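Local structure of cell division control protein 53 (Saccharomyces cerevisiae, 3O2P) at residues E25-R30 / I48-Q53; T41-E46 / R64-L69. The protein serves as the cullin scaffold of SCF E3 ubiquitin ligases, which mark target proteins for proteasomal degradation, and is represented here by its C-terminal winged-helix (neddylation) domain. All blocks are in the same frame, centred on the assembly; numbering follows the deposited sequence.

Overall arrangement
The two contacts illustrate how three helices, backed by a small antiparallel sheet, pack into the core of a winged-helix domain. Contact 1 joins helix 8-35 to the C-terminal side of helix 40-51 and the loop that follows; contact 2 joins the preceding part of helix 40-51 to helix 59-71. Their centres are about 9 Å apart, and along the chain their segments alternate: 25-30, 41-46, 48-53, 64-69. The two are in direct touch, since Ile28 and Glu25 of contact 1 pack on Leu69, Ala65 and Ser68 of contact 2. Helix 40-51 thus links both interfaces, and helix 8-35 also carries Lys33, the probable NEDD8 attachment site inferred from relatives.

Contact 1 of 2, residues E25-R30 / I48-Q53; sequences EACIVR and IAQSHQ
Cys27 meets Gln50 and Ser51 where the long helix 8-35 passes residues 48-53, at the C-terminal side of helix 40-51 and into the following loop, an example of one close point in the packing of two helices. The backbones come nearest at Cys27 and Ser51, whose CA atoms lie 7.3 Å apart, and the small size of both side chains suits this close approach.

Van der Waals packing carries the contact. A chi1 of -176° swings the sulfur of Cys27 away from the backbone N and out toward the other helix, where SG lies 3.7 Å from Ser51 OG and 3.9 Å from Gln50 CB. The thiol therefore rests against the hydroxyl of one residue and the first methylene of the other.

Polar groups mostly find partners within helix 40-51. Ser51 OG sits beside its own backbone N (chi1 -63°) and hydrogen-bonds to the carbonyl of Cys47, one turn back, while Gln50 NE2 bonds to Glu46 OE2. At the solvent side Arg30 NH1 comes only to 4.4 Å from Gln50 OE1, a loose approach that is oblique to the guanidinium plane. That guanidinium folds back over its own helix, where one face lies over Cys27 CA, nearer the group's margin than its middle.

Around this point Ser51 also touches Phe23 and Leu24, and Gln50 touches Ile31, extending the seam along helix 8-35. Cys27 and Ile28 both rest on Cys47; Ile28 goes on to Leu43 and to Ala65, Ile66 and Leu69 of helix 59-71, so helix 8-35 packs on both of the shorter helices.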
loop_
_atom_site.group_PDB
_atom_site.type_symbol
_atom_site.label_atom_id
_atom_site.label_comp_id
_atom_site.label_asym_id
_atom_site.label_seq_id
_atom_site.Cartn_x
_atom_site.Cartn_y
_atom_site.Cartn_z
ATOM N N GLU B 25 4.765 19.968 12.642
ATOM C CA GLU B 25 3.703 19.020 12.943
ATOM C C GLU B 25 2.590 19.656 13.763
ATOM O O GLU B 25 1.414 19.428 13.479
ATOM C CB GLU B 25 4.242 17.762 13.634
ATOM C CG GLU B 25 4.937 16.807 12.664
ATOM C CD GLU B 25 5.400 15.524 13.341
ATOM O OE1 GLU B 25 4.665 15.009 14.216
ATOM O OE2 GLU B 25 6.500 15.040 12.999
ATOM N N ALA B 26 2.951 20.441 14.776
ATOM C CA ALA B 26 1.935 21.110 15.599
ATOM C C ALA B 26 1.222 22.190 14.793
ATOM O O ALA B 26 0.010 22.379 14.922
ATOM C CB ALA B 26 2.550 21.709 16.827
ATOM N N CYS B 27 1.973 22.902 13.958
ATOM C CA CYS B 27 1.362 23.899 13.092
ATOM C C CYS B 27 0.292 23.249 12.204
ATOM O O CYS B 27 -0.830 23.730 12.117
ATOM C CB CYS B 27 2.426 24.581 12.235
ATOM S SG CYS B 27 1.800 25.921 11.216
ATOM N N ILE B 28 0.637 22.135 11.568
ATOM C CA ILE B 28 -0.280 21.470 10.654
ATOM C C ILE B 28 -1.546 20.987 11.375
ATOM O O ILE B 28 -2.661 21.144 10.865
ATOM C CB ILE B 28 0.418 20.301 9.931
ATOM C CG1 ILE B 28 1.431 20.835 8.914
ATOM C CG2 ILE B 28 -0.584 19.409 9.228
ATOM C CD1 ILE B 28 2.314 19.775 8.339
ATOM N N VAL B 29 -1.369 20.403 12.558
ATOM C CA VAL B 29 -2.504 19.907 13.347
ATOM C C VAL B 29 -3.454 21.049 13.735
ATOM O O VAL B 29 -4.675 20.887 13.714
ATOM C CB VAL B 29 -2.039 19.192 14.623
ATOM C CG1 VAL B 29 -3.239 18.829 15.486
ATOM C CG2 VAL B 29 -1.247 17.948 14.270
ATOM N N ARG B 30 -2.874 22.195 14.086
ATOM C CA ARG B 30 -3.621 23.413 14.391
ATOM C C ARG B 30 -4.499 23.820 13.202
ATOM O O ARG B 30 -5.710 24.005 13.335
ATOM C CB ARG B 30 -2.636 24.539 14.717
ATOM C CG ARG B 30 -3.067 25.482 15.831
ATOM C CD ARG B 30 -1.977 26.517 16.127
ATOM N NE ARG B 30 -0.723 25.886 16.539
ATOM C CZ ARG B 30 0.477 26.186 16.048
ATOM N NH1 ARG B 30 0.607 27.120 15.113
ATOM N NH2 ARG B 30 1.554 25.549 16.494
ATOM N N ILE B 48 3.387 27.093 5.699
ATOM C CA ILE B 48 4.564 27.943 5.486
ATOM C C ILE B 48 4.303 29.377 5.954
ATOM O O ILE B 48 5.126 29.966 6.637
ATOM C CB ILE B 48 4.999 27.970 4.002
ATOM C CG1 ILE B 48 5.496 26.587 3.561
ATOM C CG2 ILE B 48 6.069 29.036 3.785
ATOM C CD1 ILE B 48 5.868 26.488 2.080
ATOM N N ALA B 49 3.149 29.928 5.594
ATOM C CA ALA B 49 2.789 31.284 6.014
ATOM C C ALA B 49 2.708 31.439 7.536
ATOM O O ALA B 49 3.110 32.465 8.076
ATOM C CB ALA B 49 1.473 31.725 5.364
ATOM N N GLN B 50 2.184 30.431 8.225
ATOM C CA GLN B 50 2.031 30.506 9.681
ATOM C C GLN B 50 3.331 30.176 10.400
ATOM O O GLN B 50 3.491 30.498 11.576
ATOM C CB GLN B 50 0.894 29.597 10.177
ATOM C CG GLN B 50 -0.490 30.054 9.752
ATOM C CD GLN B 50 -1.602 29.307 10.470
ATOM O OE1 GLN B 50 -1.454 28.929 11.629
ATOM N NE2 GLN B 50 -2.724 29.091 9.780
ATOM N N SER B 51 4.255 29.541 9.689
ATOM C CA SER B 51 5.527 29.152 10.279
ATOM C C SER B 51 6.554 30.243 10.067
ATOM O O SER B 51 7.599 30.256 10.713
ATOM C CB SER B 51 6.049 27.871 9.640
ATOM O OG SER B 51 5.174 26.793 9.894
ATOM N N HIS B 52 6.255 31.150 9.148
ATOM C CA HIS B 52 7.186 32.209 8.777
ATOM C C HIS B 52 7.659 33.029 9.980
ATOM O O HIS B 52 8.785 33.525 9.992
ATOM C CB HIS B 52 6.553 33.114 7.726
ATOM C CG HIS B 52 7.493 34.125 7.157
ATOM N ND1 HIS B 52 7.373 35.475 7.406
ATOM C CD2 HIS B 52 8.571 33.983 6.350
ATOM C CE1 HIS B 52 8.336 36.123 6.772
ATOM N NE2 HIS B 52 9.077 35.241 6.128
ATOM N N GLN B 53 6.796 33.176 10.981
ATOM C CA GLN B 53 7.166 33.887 12.198
ATOM C C GLN B 53 8.431 33.284 12.805
ATOM O O GLN B 53 9.310 34.004 13.282
ATOM C CB GLN B 53 6.035 33.800 13.223
ATOM C CG GLN B 53 6.304 32.774 14.316
ATOM C CD GLN B 53 5.063 32.351 15.063
ATOM O OE1 GLN B 53 4.219 33.176 15.408
ATOM N NE2 GLN B 53 4.949 31.057 15.328
#

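Contact 2 of 2, residues T41-E46 / R64-L69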
loop_
_atom_site.group_PDB
_atom_site.type_symbol
_atom_site.label_atom_id
_atom_site.label_comp_id
_atom_site.label_asym_id
_atom_site.label_seq_id
_atom_site.Cartn_x
_atom_site.Cartn_y
_atom_site.Cartn_z
ATOM N N THR B 41 -2.219 21.618 -1.653
ATOM C CA THR B 41 -1.644 22.907 -1.958
ATOM C C THR B 41 -1.972 23.949 -0.886
ATOM O O THR B 41 -1.090 24.677 -0.414
ATOM C CB THR B 41 -2.117 23.383 -3.340
ATOM O OG1 THR B 41 -1.088 23.113 -4.302
ATOM C CG2 THR B 41 -2.441 24.874 -3.326
ATOM N N THR B 42 -3.238 24.023 -0.492
ATOM C CA THR B 42 -3.640 25.038 0.476
ATOM C C THR B 42 -3.024 24.795 1.857
ATOM O O THR B 42 -2.662 25.740 2.538
ATOM C CB THR B 42 -5.166 25.138 0.602
ATOM O OG1 THR B 42 -5.749 25.179 -0.707
ATOM C CG2 THR B 42 -5.547 26.392 1.378
ATOM N N LEU B 43 -2.905 23.533 2.269
ATOM C CA LEU B 43 -2.318 23.221 3.573
ATOM C C LEU B 43 -0.852 23.624 3.608
ATOM O O LEU B 43 -0.407 24.266 4.551
ATOM C CB LEU B 43 -2.441 21.733 3.895
ATOM C CG LEU B 43 -1.694 21.254 5.152
ATOM C CD1 LEU B 43 -2.139 22.056 6.391
ATOM C CD2 LEU B 43 -1.896 19.749 5.379
ATOM N N VAL B 44 -0.111 23.240 2.569
ATOM C CA VAL B 44 1.315 23.510 2.516
ATOM C C VAL B 44 1.558 25.014 2.555
ATOM O O VAL B 44 2.386 25.486 3.319
ATOM C CB VAL B 44 1.969 22.919 1.252
ATOM C CG1 VAL B 44 3.388 23.464 1.093
ATOM C CG2 VAL B 44 1.966 21.385 1.309
ATOM N N ASN B 45 0.821 25.757 1.735
ATOM C CA ASN B 45 0.926 27.211 1.722
ATOM C C ASN B 45 0.598 27.828 3.072
ATOM O O ASN B 45 1.317 28.684 3.569
ATOM C CB ASN B 45 0.040 27.808 0.624
ATOM C CG ASN B 45 0.661 27.653 -0.741
ATOM O OD1 ASN B 45 1.865 27.439 -0.841
ATOM N ND2 ASN B 45 -0.147 27.746 -1.798
ATOM N N GLU B 46 -0.491 27.383 3.673
ATOM C CA GLU B 46 -0.884 27.916 4.964
ATOM C C GLU B 46 0.182 27.611 6.012
ATOM O O GLU B 46 0.574 28.491 6.790
ATOM C CB GLU B 46 -2.260 27.378 5.384
ATOM C CG GLU B 46 -2.848 28.092 6.604
ATOM C CD GLU B 46 -2.922 29.608 6.425
ATOM O OE1 GLU B 46 -3.046 30.084 5.272
ATOM O OE2 GLU B 46 -2.863 30.328 7.442
ATOM N N ARG B 64 7.366 16.152 4.915
ATOM C CA ARG B 64 7.802 15.192 5.936
ATOM C C ARG B 64 6.876 15.240 7.157
ATOM O O ARG B 64 6.438 14.203 7.659
ATOM C CB ARG B 64 9.263 15.419 6.363
ATOM C CG ARG B 64 10.276 15.106 5.258
ATOM C CD ARG B 64 11.690 14.828 5.793
ATOM N NE ARG B 64 12.222 15.911 6.618
ATOM C CZ ARG B 64 12.709 17.052 6.140
ATOM N NH1 ARG B 64 12.733 17.279 4.833
ATOM N NH2 ARG B 64 13.173 17.968 6.975
ATOM N N ALA B 65 6.573 16.448 7.623
ATOM C CA ALA B 65 5.646 16.630 8.736
ATOM C C ALA B 65 4.282 15.995 8.410
ATOM O O ALA B 65 3.686 15.289 9.239
ATOM C CB ALA B 65 5.495 18.128 9.060
ATOM N N ILE B 66 3.795 16.235 7.194
ATOM C CA ILE B 66 2.526 15.660 6.763
ATOM C C ILE B 66 2.574 14.135 6.799
ATOM O O ILE B 66 1.628 13.477 7.251
ATOM C CB ILE B 66 2.111 16.151 5.355
ATOM C CG1 ILE B 66 1.740 17.638 5.404
ATOM C CG2 ILE B 66 0.917 15.366 4.835
ATOM C CD1 ILE B 66 1.403 18.216 4.061
ATOM N N ASP B 67 3.672 13.567 6.321
ATOM C CA ASP B 67 3.811 12.124 6.297
ATOM C C ASP B 67 3.772 11.543 7.710
ATOM O O ASP B 67 3.119 10.538 7.937
ATOM C CB ASP B 67 5.104 11.727 5.599
ATOM C CG ASP B 67 5.193 10.235 5.375
ATOM O OD1 ASP B 67 5.645 9.519 6.289
ATOM O OD2 ASP B 67 4.787 9.773 4.293
ATOM N N SER B 68 4.466 12.187 8.654
ATOM C CA SER B 68 4.431 11.765 10.059
ATOM C C SER B 68 3.030 11.825 10.673
ATOM O O SER B 68 2.639 10.941 11.430
ATOM C CB SER B 68 5.387 12.607 10.904
ATOM O OG SER B 68 6.717 12.476 10.448
ATOM N N LEU B 69 2.275 12.872 10.365
ATOM C CA LEU B 69 0.917 12.978 10.894
ATOM C C LEU B 69 -0.008 11.929 10.285
ATOM O O LEU B 69 -0.962 11.501 10.918
ATOM C CB LEU B 69 0.367 14.392 10.715
ATOM C CG LEU B 69 1.186 15.398 11.547
ATOM C CD1 LEU B 69 0.948 16.835 11.113
ATOM C CD2 LEU B 69 0.935 15.226 13.047
#
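In the winged-helix fold, a helix-turn-helix unit is backed by a small antiparallel sheet, and this contact lies in its hydrophobic core, between helix 40-51 and helix 59-71. Three buried aliphatic residues make it: Leu43 and Val44 on the first helix and Ile66 on the second. The arrangement is that of one side chain set against two consecutive residues of the facing helix.

Ile66 supplies the single side chain from its helix, and its CD1 methyl does the touching. CG1 lies anti to the carbonyl carbon (chi1 -69°), and the chain then runs on extended (chi2 177°), which carries CD1 out toward helix 40-51. Leu43 comes from the other side with its CG anti to the backbone N (chi1 172°), and the two side chains meet tip to tip, Leu43 CD2 lying 3.9 Å from Ile66 CD1. Val44 offers its CG2 methyl to the same atom, 4.2 Å from Ile66 CD1, a slightly looser touch. One terminal methyl thus meets branches of two successive residues, which approach it at roughly a right angle to each other.

The backbones stay well apart, with the CA atoms of Val44 and Ile66, the nearest pair, separated by 9.0 Å. Side chains alone bridge the gap, and the interaction is wholly apolar. The side chain of Ile66 also lies close to a bound glycerol, probably from the crystallisation liquor.

On the sheet side, Tyr84 of strand 83-86 touches both Leu43 and Ile66, and Leu75 of strand 75-77 packs on Ile66 and Leu69. From helix 8-35, Ile28 reaches Leu69, so the contact lies where the three helices and the sheet converge.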